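Hydrolase (Bacteroides thetaiotaomicron, PDB 2OBB) is of unknown function but binds a magnesium ion and is probably a hydrolase of the haloacid dehalogenase type. Local coordinates at residues M4-D9 with E111-K116; L93-D96 with G102-D105. One frame throughout, in Å; residues are numbered along the deposited sequence.

Interaction 1: residues M4-D9 with E111-K116; sequences MTIAVD and EMIKEK. With MG (magnesium ion), chain B.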
loop_
_atom_site.group_PDB
_atom_site.type_symbol
_atom_site.label_atom_id
_atom_site.label_comp_id
_atom_site.label_asym_id
_atom_site.label_seq_id
_atom_site.Cartn_x
_atom_site.Cartn_y
_atom_site.Cartn_z
HETATM N N MSE A 4 1.994 9.160 -13.522
HETATM C CA MSE A 4 2.433 8.296 -12.449
HETATM C C MSE A 4 2.121 6.814 -12.683
HETATM O O MSE A 4 1.196 6.459 -13.393
HETATM C CB MSE A 4 1.774 8.741 -11.145
HETATM C CG MSE A 4 2.259 10.072 -10.535
HETATM SE SE MSE A 4 1.468 10.252 -8.712
HETATM C CE MSE A 4 -0.411 10.571 -9.200
ATOM N N THR A 5 2.885 5.954 -12.034
ATOM C CA THR A 5 2.600 4.537 -12.011
ATOM C C THR A 5 1.832 4.236 -10.735
ATOM O O THR A 5 2.349 4.392 -9.633
ATOM C CB THR A 5 3.905 3.735 -12.036
ATOM O OG1 THR A 5 4.670 4.107 -13.188
ATOM C CG2 THR A 5 3.617 2.226 -12.065
ATOM N N ILE A 6 0.599 3.784 -10.888
ATOM C CA ILE A 6 -0.326 3.616 -9.779
ATOM C C ILE A 6 -0.578 2.124 -9.604
ATOM O O ILE A 6 -1.008 1.468 -10.565
ATOM C CB ILE A 6 -1.631 4.333 -10.102
ATOM C CG1 ILE A 6 -1.341 5.831 -10.386
ATOM C CG2 ILE A 6 -2.645 4.154 -8.986
ATOM C CD1 ILE A 6 -2.524 6.625 -10.784
ATOM N N ALA A 7 -0.312 1.596 -8.395
ATOM C CA ALA A 7 -0.649 0.223 -8.066
ATOM C C ALA A 7 -2.075 0.182 -7.541
ATOM O O ALA A 7 -2.401 0.917 -6.622
ATOM C CB ALA A 7 0.302 -0.316 -7.018
ATOM N N VAL A 8 -2.925 -0.658 -8.118
ATOM C CA VAL A 8 -4.308 -0.728 -7.665
ATOM C C VAL A 8 -4.668 -2.124 -7.195
ATOM O O VAL A 8 -4.537 -3.119 -7.936
ATOM C CB VAL A 8 -5.335 -0.247 -8.743
ATOM C CG1 VAL A 8 -6.760 -0.003 -8.096
ATOM C CG2 VAL A 8 -4.835 1.019 -9.433
ATOM N N ASP A 9 -5.150 -2.195 -5.962
ATOM C CA ASP A 9 -5.602 -3.461 -5.413
ATOM C C ASP A 9 -6.890 -3.884 -6.118
ATOM O O ASP A 9 -7.544 -3.069 -6.762
ATOM C CB ASP A 9 -5.805 -3.309 -3.923
ATOM C CG ASP A 9 -6.380 -4.533 -3.288
ATOM O OD1 ASP A 9 -5.796 -5.608 -3.459
ATOM O OD2 ASP A 9 -7.403 -4.418 -2.577
ATOM N N GLU A 111 -9.973 13.253 -7.354
ATOM C CA GLU A 111 -9.597 14.614 -6.946
ATOM C C GLU A 111 -8.199 14.667 -6.313
ATOM O O GLU A 111 -7.423 15.573 -6.592
ATOM C CB GLU A 111 -10.639 15.220 -6.012
ATOM C CG GLU A 111 -10.246 16.539 -5.404
ATOM C CD GLU A 111 -11.360 17.165 -4.556
ATOM O OE1 GLU A 111 -12.377 16.468 -4.281
ATOM O OE2 GLU A 111 -11.223 18.356 -4.159
HETATM N N MSE A 112 -7.868 13.702 -5.465
HETATM C CA MSE A 112 -6.570 13.725 -4.772
HETATM C C MSE A 112 -5.384 13.603 -5.749
HETATM O O MSE A 112 -4.416 14.375 -5.672
HETATM C CB MSE A 112 -6.505 12.622 -3.714
HETATM C CG MSE A 112 -7.512 12.765 -2.600
HETATM SE SE MSE A 112 -7.291 11.376 -1.209
HETATM C CE MSE A 112 -7.397 9.755 -2.203
ATOM N N ILE A 113 -5.471 12.636 -6.659
ATOM C CA ILE A 113 -4.464 12.441 -7.702
ATOM C C ILE A 113 -4.373 13.667 -8.635
ATOM O O ILE A 113 -3.272 14.185 -8.905
ATOM C CB ILE A 113 -4.787 11.183 -8.536
ATOM C CG1 ILE A 113 -4.814 9.968 -7.632
ATOM C CG2 ILE A 113 -3.804 11.007 -9.659
ATOM C CD1 ILE A 113 -5.168 8.709 -8.318
ATOM N N LYS A 114 -5.541 14.119 -9.103
ATOM C CA LYS A 114 -5.642 15.190 -10.079
ATOM C C LYS A 114 -5.184 16.528 -9.521
ATOM O O LYS A 114 -4.452 17.259 -10.179
ATOM C CB LYS A 114 -7.088 15.297 -10.582
ATOM C CG LYS A 114 -7.270 16.246 -11.748
ATOM C CD LYS A 114 -6.952 15.565 -13.074
ATOM C CE LYS A 114 -6.936 16.593 -14.212
ATOM N NZ LYS A 114 -8.319 16.880 -14.675
ATOM N N GLU A 115 -5.626 16.849 -8.313
ATOM C CA GLU A 115 -5.368 18.150 -7.723
ATOM C C GLU A 115 -4.143 18.116 -6.803
ATOM O O GLU A 115 -3.792 19.136 -6.198
ATOM C CB GLU A 115 -6.599 18.641 -6.962
ATOM C CG GLU A 115 -7.899 18.585 -7.748
ATOM C CD GLU A 115 -7.867 19.431 -9.020
ATOM O OE1 GLU A 115 -7.399 20.597 -8.945
ATOM O OE2 GLU A 115 -8.309 18.937 -10.091
ATOM N N LYS A 116 -3.485 16.957 -6.719
ATOM C CA LYS A 116 -2.355 16.738 -5.795
ATOM C C LYS A 116 -2.763 17.147 -4.377
ATOM O O LYS A 116 -2.385 18.200 -3.868
ATOM C CB LYS A 116 -1.087 17.452 -6.273
ATOM C CG LYS A 116 -0.231 16.612 -7.212
ATOM C CD LYS A 116 0.375 17.473 -8.331
ATOM C CE LYS A 116 1.061 16.611 -9.408
ATOM N NZ LYS A 116 1.329 17.399 -10.667
HETATM MG MG MG B . -8.277 -5.376 -0.930
HETATM O O HOH W 1 -7.365 -7.133 -1.319
HETATM O O HOH W 2 -6.336 -4.949 -0.170
HETATM O O HOH W 3 -9.150 -6.076 0.866
#
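OD2 of Asp-9 bonds directly to the magnesium ion at 2.1 Å and is also hydrogen-bonded to the hydroxyl of Thr-13. Three waters, the carbonyl O of Asp-11 and Asp-97 OD1 complete the metal's six ligands. One of these waters, 2.0 Å from the magnesium, also donates to Asp-9 OD1 at 3.1 Å, while Lys-88 of the second subunit forms a salt bridge with the same OD1; together these bonds restrain the rotation of the carboxylate. The arrangement at the end of strand 5-8 is consistent with the first aspartate of a HAD-type DxDx(T/V) motif.

Away from the metal, the meeting of 4-9 with 111-116 is apolar and rests on Ile-113. Met-4, present as selenomethionine, bends at chi3 (-71°), which brings its CE to 3.5 Å from Ile-113 CG2, a tight methyl contact made at a slant. The other branch of Ile-113 runs tip to tip with Ile-6, CD1 to CD1, at 4.2 Å. With chi2 near 180° in both isoleucines, the CG1 arms are extended and their CD1 methyls meet between strand and helix.

Ile-113 also touches Leu-93 of its own chain and Val-100 of the second subunit. The contact sets Ile-113, near the end of helix 106-115, against Ile-6 of strand 5-8 and Met-4 just before it; that strand lies between strands 42-45 and 93-95 in the parallel sheet.

Interaction 2: residues L93-D96 with G102-D105; sequences LFID and GIPD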
loop_
_atom_site.group_PDB
_atom_site.type_symbol
_atom_site.label_atom_id
_atom_site.label_comp_id
_atom_site.label_asym_id
_atom_site.label_seq_id
_atom_site.Cartn_x
_atom_site.Cartn_y
_atom_site.Cartn_z
ATOM N N LEU A 93 2.321 5.409 -6.467
ATOM C CA LEU A 93 1.105 5.531 -5.686
ATOM C C LEU A 93 0.478 4.146 -5.478
ATOM O O LEU A 93 0.550 3.291 -6.381
ATOM C CB LEU A 93 0.111 6.406 -6.427
ATOM C CG LEU A 93 -0.956 7.117 -5.597
ATOM C CD1 LEU A 93 -0.316 8.371 -4.933
ATOM C CD2 LEU A 93 -2.146 7.485 -6.471
ATOM N N PHE A 94 -0.135 3.946 -4.304
ATOM C CA PHE A 94 -0.842 2.724 -3.995
ATOM C C PHE A 94 -2.305 3.028 -3.633
ATOM O O PHE A 94 -2.598 3.841 -2.765
ATOM C CB PHE A 94 -0.148 1.985 -2.849
ATOM C CG PHE A 94 1.237 1.499 -3.183
ATOM C CD1 PHE A 94 2.339 2.336 -3.042
ATOM C CD2 PHE A 94 1.432 0.215 -3.658
ATOM C CE1 PHE A 94 3.639 1.880 -3.336
ATOM C CE2 PHE A 94 2.740 -0.271 -3.959
ATOM C CZ PHE A 94 3.837 0.557 -3.792
ATOM N N ILE A 95 -3.218 2.369 -4.316
ATOM C CA ILE A 95 -4.628 2.484 -3.995
ATOM C C ILE A 95 -5.017 1.112 -3.503
ATOM O O ILE A 95 -5.006 0.150 -4.277
ATOM C CB ILE A 95 -5.472 2.891 -5.232
ATOM C CG1 ILE A 95 -4.936 4.203 -5.826
ATOM C CG2 ILE A 95 -6.992 3.003 -4.852
ATOM C CD1 ILE A 95 -5.624 4.640 -7.109
ATOM N N ASP A 96 -5.365 1.031 -2.220
ATOM C CA ASP A 96 -5.602 -0.241 -1.557
ATOM C C ASP A 96 -6.589 -0.066 -0.392
ATOM O O ASP A 96 -6.436 0.835 0.450
ATOM C CB ASP A 96 -4.273 -0.737 -1.031
ATOM C CG ASP A 96 -4.251 -2.221 -0.809
ATOM O OD1 ASP A 96 -5.220 -2.684 -0.165
ATOM O OD2 ASP A 96 -3.218 -2.881 -1.203
ATOM N N GLY A 102 -8.067 3.769 5.516
ATOM C CA GLY A 102 -9.042 3.317 4.529
ATOM C C GLY A 102 -9.039 4.133 3.246
ATOM O O GLY A 102 -8.507 5.255 3.207
ATOM N N ILE A 103 -9.600 3.584 2.175
ATOM C CA ILE A 103 -9.730 4.388 0.940
ATOM C C ILE A 103 -11.098 5.039 0.798
ATOM O O ILE A 103 -12.122 4.447 1.180
ATOM C CB ILE A 103 -9.258 3.705 -0.363
ATOM C CG1 ILE A 103 -10.097 2.449 -0.693
ATOM C CG2 ILE A 103 -7.592 3.498 -0.382
ATOM C CD1 ILE A 103 -9.960 2.130 -2.218
ATOM N N PRO A 104 -11.106 6.294 0.297
ATOM C CA PRO A 104 -12.361 7.034 0.198
ATOM C C PRO A 104 -12.977 6.619 -1.134
ATOM O O PRO A 104 -12.408 5.810 -1.853
ATOM C CB PRO A 104 -11.904 8.494 0.195
ATOM C CG PRO A 104 -10.527 8.437 -0.450
ATOM C CD PRO A 104 -9.965 7.052 -0.258
ATOM N N ASP A 105 -14.138 7.129 -1.480
ATOM C CA ASP A 105 -14.674 6.706 -2.749
ATOM C C ASP A 105 -13.870 7.296 -3.916
ATOM O O ASP A 105 -13.075 8.274 -3.762
ATOM C CB ASP A 105 -16.159 7.014 -2.838
ATOM C CG ASP A 105 -16.449 8.459 -2.627
ATOM O OD1 ASP A 105 -15.785 9.287 -3.286
ATOM O OD2 ASP A 105 -17.365 8.767 -1.819
#
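The methyl CD1 of Ile-103 rests 4.1 Å from CG2 of Ile-95, the two side chains crossing at about a right angle. Chi1 of 63° puts CG1 of Ile-103 between the backbone N and the carbonyl carbon, from where CD1 reaches Ile-95. The second branch of Ile-103 turns to the backbone just beyond the strand: its CG2 lies 3.0 Å from the carbonyl O of Asp-96, so close for a methyl and an oxygen that the exact separation is doubtful.

Replacing Ile-103 by a glycine would probably open a gap beside Ile-95 CG2 and deprive the loop 102-105 of its apolar hold on the strand end.

In the next shell, Thr-13 touches both isoleucines, and Trp-106 and Ile-109 of the following helix also pack on Ile-95. The CB of Asp-96 is directed away from the loop, and its carboxylate is held by other partners: OD1 is hydrogen-bonded to Arg-98 N, and OD2 forms a salt bridge with Lys-88 of the second subunit. By nearest atoms, the Asp-96 side chain lies about 4 Å from the magnesium ion and about 4 Å from the side chain of Asp-97, a metal ligand; the Asp-Asp pair after the strand is consistent with the acidic motif of HAD enzymes.

Asp-105 is the N-cap of helix 106-115, through a weak hydrogen bond from Ile-108 N to its OD1. The loop lies between the end of strand 93-95, at the edge of the sheet within this chain, and the start of the helix that packs back against that sheet.

Overall arrangement
From the N terminus, the chain enters the sheet at strand 5-8, reaches the magnesium site at its end, adds strands 42-45 and 70-71 on one side of that strand, then completes the sheet with strand 93-95 on the other. Interaction 2 then closes a short loop, as 102-105 folds back on 93-96. Helix 106-115 follows, and its end closes the longer loop of interaction 1, inside which interaction 2 is nested. The two contacts join directly: Ala-7 N and O are probably hydrogen-bonded to Leu-93 O and Ile-95 N, and Ile-6 packs on Ile-95. Strand 93-95 thus holds the loop leading into the helix, strand 5-8 the helix's far part, and both contacts touch the second subunit.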